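Local coordinates for protein nidogen (Mus musculus, PDB 1NPE) that is a basement-membrane protein whose YWTD beta-propeller domain probably binds laminin and so helps link matrix networks, at residues 42-50 with 60-68. Residues are numbered along the deposited sequence; the frame is centred on the assembly and turned at random.
Sequences AFDCVDKVV and IGRASLHGG
Val50 O accepts a hydrogen bond from the backbone N of Ala63 at 3.1 Å and also receives the CA-H of Arg62 in a CA-H...O contact. Val50 N returns a bond to Ala63 O, closing an antiparallel hydrogen-bonded pair, and two residues further along Leu65 N reaches Lys48 O at 2.9 Å. Between these bonds Val49 lies opposite Ser64 as a non-hydrogen-bonded pair. Its CG1, anti to the backbone N (chi1 -179°), sits 3.5 Å from Ala63 O and also touches Arg62 CB; the guanidinium of Arg62 runs on to Tyr51 OH. This is the hairpin of strands 49-54 and 59-64, the second and third strands of one four-stranded blade in the YWTD propeller. On the face shared by Val50 and Ala63, Leu65 CD1 packs 4.0 Å from Val50 CG2, while its CD2 approaches Phe43 CE1 from the first strand, those two side chains crossing at about a right angle. Phe30 of the preceding blade touches both Val50 and Leu65. In the turn between strands 36-44 and 49-54, the backbone N of Lys48, weakly, and that of Val49 bond to Asp44 O, a G1 beta bulge, and Lys48 NZ doubles back to Cys45 O, 2.8 Å away, and to Ser261 O.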
ATOM      1  N   ALA A  42     -11.274  -4.673  -6.027  1.00 13.09           N
ATOM      2  CA  ALA A  42     -11.741  -6.056  -6.122  1.00 14.06           C
ATOM      3  C   ALA A  42     -13.116  -6.042  -6.786  1.00 14.19           C
ATOM      4  O   ALA A  42     -13.779  -5.001  -6.840  1.00 14.11           O
ATOM      5  CB  ALA A  42     -11.810  -6.715  -4.739  1.00 11.22           C
ATOM      6  N   PHE A  43     -13.552  -7.193  -7.279  1.00 15.73           N
ATOM      7  CA  PHE A  43     -14.836  -7.258  -7.952  1.00 17.57           C
ATOM      8  C   PHE A  43     -15.663  -8.474  -7.558  1.00 17.93           C
ATOM      9  O   PHE A  43     -15.177  -9.606  -7.603  1.00 18.09           O
ATOM     10  CB  PHE A  43     -14.609  -7.253  -9.461  1.00 18.86           C
ATOM     11  CG  PHE A  43     -15.872  -7.190 -10.266  1.00 19.79           C
ATOM     12  CD1 PHE A  43     -16.585  -6.005 -10.366  1.00 19.10           C
ATOM     13  CD2 PHE A  43     -16.324  -8.308 -10.952  1.00 20.71           C
ATOM     14  CE1 PHE A  43     -17.727  -5.931 -11.139  1.00 22.45           C
ATOM     15  CE2 PHE A  43     -17.467  -8.248 -11.731  1.00 21.43           C
ATOM     16  CZ  PHE A  43     -18.171  -7.056 -11.827  1.00 23.49           C
ATOM     17  N   ASP A  44     -16.908  -8.225  -7.164  1.00 17.08           N
ATOM     18  CA  ASP A  44     -17.833  -9.286  -6.779  1.00 19.57           C
ATOM     19  C   ASP A  44     -18.612  -9.728  -8.016  1.00 20.65           C
ATOM     20  O   ASP A  44     -19.504  -9.023  -8.475  1.00 21.27           O
ATOM     21  CB  ASP A  44     -18.787  -8.786  -5.688  1.00 17.38           C
ATOM     22  CG  ASP A  44     -19.967  -9.716  -5.461  1.00 18.72           C
ATOM     23  OD1 ASP A  44     -19.826 -10.950  -5.649  1.00 16.05           O
ATOM     24  OD2 ASP A  44     -21.039  -9.199  -5.088  1.00 16.71           O
ATOM     25  N   CYS A  45     -18.300 -10.922  -8.512  1.00 23.55           N
ATOM     26  CA  CYS A  45     -18.933 -11.462  -9.711  1.00 26.75           C
ATOM     27  C   CYS A  45     -20.423 -11.792  -9.649  1.00 28.14           C
ATOM     28  O   CYS A  45     -21.074 -11.840 -10.692  1.00 29.03           O
ATOM     29  CB  CYS A  45     -18.163 -12.683 -10.223  1.00 27.34           C
ATOM     30  SG  CYS A  45     -18.089 -14.078  -9.055  1.00 31.61           S
ATOM     31  N   VAL A  46     -20.973 -12.030  -8.457  1.00 29.24           N
ATOM     32  CA  VAL A  46     -22.395 -12.359  -8.372  1.00 30.44           C
ATOM     33  C   VAL A  46     -23.313 -11.141  -8.468  1.00 31.39           C
ATOM     34  O   VAL A  46     -24.318 -11.188  -9.169  1.00 32.81           O
ATOM     35  CB  VAL A  46     -22.753 -13.210  -7.118  1.00 31.88           C
ATOM     36  CG1 VAL A  46     -21.664 -14.241  -6.836  1.00 30.81           C
ATOM     37  CG2 VAL A  46     -23.006 -12.333  -5.918  1.00 33.44           C
ATOM     38  N   ASP A  47     -22.963 -10.051  -7.787  1.00 31.34           N
ATOM     39  CA  ASP A  47     -23.779  -8.835  -7.817  1.00 31.37           C
ATOM     40  C   ASP A  47     -23.206  -7.748  -8.722  1.00 31.06           C
ATOM     41  O   ASP A  47     -23.829  -6.699  -8.905  1.00 30.94           O
ATOM     42  CB  ASP A  47     -23.986  -8.275  -6.402  1.00 32.95           C
ATOM     43  CG  ASP A  47     -24.970  -9.097  -5.572  1.00 35.63           C
ATOM     44  OD1 ASP A  47     -25.852  -9.763  -6.163  1.00 35.75           O
ATOM     45  OD2 ASP A  47     -24.869  -9.064  -4.325  1.00 33.49           O
ATOM     46  N   LYS A  48     -22.040  -8.015  -9.309  1.00 30.23           N
ATOM     47  CA  LYS A  48     -21.356  -7.073 -10.199  1.00 29.84           C
ATOM     48  C   LYS A  48     -21.046  -5.787  -9.430  1.00 28.40           C
ATOM     49  O   LYS A  48     -21.455  -4.695  -9.828  1.00 28.34           O
ATOM     50  CB  LYS A  48     -22.211  -6.747 -11.435  1.00 30.89           C
ATOM     51  CG  LYS A  48     -23.053  -7.901 -11.975  1.00 33.99           C
ATOM     52  CD  LYS A  48     -22.228  -9.108 -12.380  1.00 36.08           C
ATOM     53  CE  LYS A  48     -23.142 -10.264 -12.766  1.00 39.45           C
ATOM     54  NZ  LYS A  48     -22.372 -11.502 -13.115  1.00 42.24           N
ATOM     55  N   VAL A  49     -20.338  -5.928  -8.314  1.00 26.59           N
ATOM     56  CA  VAL A  49     -19.997  -4.784  -7.480  1.00 24.24           C
ATOM     57  C   VAL A  49     -18.490  -4.611  -7.327  1.00 22.94           C
ATOM     58  O   VAL A  49     -17.756  -5.573  -7.081  1.00 21.79           O
ATOM     59  CB  VAL A  49     -20.660  -4.899  -6.070  1.00 24.62           C
ATOM     60  CG1 VAL A  49     -20.312  -3.688  -5.204  1.00 24.26           C
ATOM     61  CG2 VAL A  49     -22.167  -5.009  -6.205  1.00 25.54           C
ATOM     62  N   VAL A  50     -18.045  -3.368  -7.484  1.00 21.42           N
ATOM     63  CA  VAL A  50     -16.639  -3.004  -7.358  1.00 19.42           C
ATOM     64  C   VAL A  50     -16.334  -2.568  -5.917  1.00 19.76           C
ATOM     65  O   VAL A  50     -17.055  -1.747  -5.350  1.00 19.91           O
ATOM     66  CB  VAL A  50     -16.284  -1.839  -8.330  1.00 18.23           C
ATOM     67  CG1 VAL A  50     -14.813  -1.443  -8.192  1.00 17.83           C
ATOM     68  CG2 VAL A  50     -16.584  -2.243  -9.769  1.00 16.31           C
ATOM     69  N   ILE A  60     -13.070   2.010   3.180  1.00 21.51           N
ATOM     70  CA  ILE A  60     -13.315   0.888   2.281  1.00 20.23           C
ATOM     71  C   ILE A  60     -14.722   1.122   1.765  1.00 20.80           C
ATOM     72  O   ILE A  60     -15.638   1.375   2.554  1.00 21.96           O
ATOM     73  CB  ILE A  60     -13.228  -0.470   3.013  1.00 20.64           C
ATOM     74  CG1 ILE A  60     -11.775  -0.742   3.412  1.00 19.79           C
ATOM     75  CG2 ILE A  60     -13.777  -1.600   2.133  1.00 18.87           C
ATOM     76  CD1 ILE A  60     -11.577  -2.004   4.196  1.00 20.85           C
ATOM     77  N   GLY A  61     -14.877   1.107   0.444  1.00 20.03           N
ATOM     78  CA  GLY A  61     -16.182   1.343  -0.144  1.00 21.55           C
ATOM     79  C   GLY A  61     -16.555   0.429  -1.292  1.00 23.34           C
ATOM     80  O   GLY A  61     -15.778  -0.440  -1.701  1.00 23.95           O
ATOM     81  N   ARG A  62     -17.759   0.633  -1.816  1.00 24.51           N
ATOM     82  CA  ARG A  62     -18.261  -0.173  -2.921  1.00 25.07           C
ATOM     83  C   ARG A  62     -19.328   0.549  -3.731  1.00 26.36           C
ATOM     84  O   ARG A  62     -20.008   1.449  -3.234  1.00 26.05           O
ATOM     85  CB  ARG A  62     -18.822  -1.501  -2.408  1.00 24.34           C
ATOM     86  CG  ARG A  62     -20.000  -1.359  -1.457  1.00 22.67           C
ATOM     87  CD  ARG A  62     -20.590  -2.717  -1.112  1.00 19.14           C
ATOM     88  NE  ARG A  62     -21.747  -2.587  -0.238  1.00 18.89           N
ATOM     89  CZ  ARG A  62     -22.504  -3.602   0.166  1.00 19.59           C
ATOM     90  NH1 ARG A  62     -22.235  -4.844  -0.222  1.00 17.07           N
ATOM     91  NH2 ARG A  62     -23.537  -3.370   0.959  1.00 19.33           N
ATOM     92  N   ALA A  63     -19.485   0.113  -4.977  1.00 27.11           N
ATOM     93  CA  ALA A  63     -20.462   0.682  -5.895  1.00 28.09           C
ATOM     94  C   ALA A  63     -20.753  -0.330  -6.992  1.00 29.08           C
ATOM     95  O   ALA A  63     -19.855  -1.056  -7.422  1.00 28.60           O
ATOM     96  CB  ALA A  63     -19.917   1.967  -6.505  1.00 27.48           C
ATOM     97  N   SER A  64     -22.011  -0.406  -7.416  1.00 30.33           N
ATOM     98  CA  SER A  64     -22.401  -1.320  -8.487  1.00 31.82           C
ATOM     99  C   SER A  64     -21.701  -0.892  -9.772  1.00 31.54           C
ATOM    100  O   SER A  64     -21.456   0.300  -9.989  1.00 31.13           O
ATOM    101  CB  SER A  64     -23.918  -1.284  -8.711  1.00 32.67           C
ATOM    102  OG  SER A  64     -24.623  -1.787  -7.591  1.00 36.04           O
ATOM    103  N   LEU A  65     -21.356  -1.865 -10.609  1.00 32.12           N
ATOM    104  CA  LEU A  65     -20.689  -1.576 -11.873  1.00 33.59           C
ATOM    105  C   LEU A  65     -21.639  -0.822 -12.795  1.00 34.53           C
ATOM    106  O   LEU A  65     -21.226   0.083 -13.522  1.00 35.39           O
ATOM    107  CB  LEU A  65     -20.231  -2.871 -12.553  1.00 31.73           C
ATOM    108  CG  LEU A  65     -19.396  -2.701 -13.830  1.00 29.94           C
ATOM    109  CD1 LEU A  65     -18.056  -2.066 -13.485  1.00 28.02           C
ATOM    110  CD2 LEU A  65     -19.193  -4.045 -14.519  1.00 28.63           C
ATOM    111  N   HIS A  66     -22.916  -1.185 -12.734  1.00 36.47           N
ATOM    112  CA  HIS A  66     -23.946  -0.572 -13.564  1.00 40.33           C
ATOM    113  C   HIS A  66     -24.605   0.621 -12.871  1.00 41.62           C
ATOM    114  O   HIS A  66     -25.559   0.459 -12.102  1.00 43.46           O
ATOM    115  CB  HIS A  66     -25.003  -1.618 -13.942  1.00 41.43           C
ATOM    116  CG  HIS A  66     -24.435  -2.855 -14.571  1.00 44.00           C
ATOM    117  ND1 HIS A  66     -23.712  -2.830 -15.748  1.00 45.28           N
ATOM    118  CD2 HIS A  66     -24.475  -4.152 -14.184  1.00 44.73           C
ATOM    119  CE1 HIS A  66     -23.335  -4.058 -16.056  1.00 45.41           C
ATOM    120  NE2 HIS A  66     -23.785  -4.880 -15.124  1.00 45.68           N
ATOM    121  N   GLY A  67     -24.089   1.817 -13.151  1.00 42.87           N
ATOM    122  CA  GLY A  67     -24.624   3.035 -12.560  1.00 43.85           C
ATOM    123  C   GLY A  67     -24.087   3.290 -11.164  1.00 44.42           C
ATOM    124  O   GLY A  67     -23.153   4.068 -10.993  1.00 46.41           O
ATOM    125  N   GLY A  68     -24.726   2.667 -10.178  1.00 43.47           N
ATOM    126  CA  GLY A  68     -24.337   2.767  -8.779  1.00 43.04           C
ATOM    127  C   GLY A  68     -23.617   3.969  -8.182  1.00 43.17           C
ATOM    128  O   GLY A  68     -22.545   4.386  -8.635  1.00 43.65           O
TER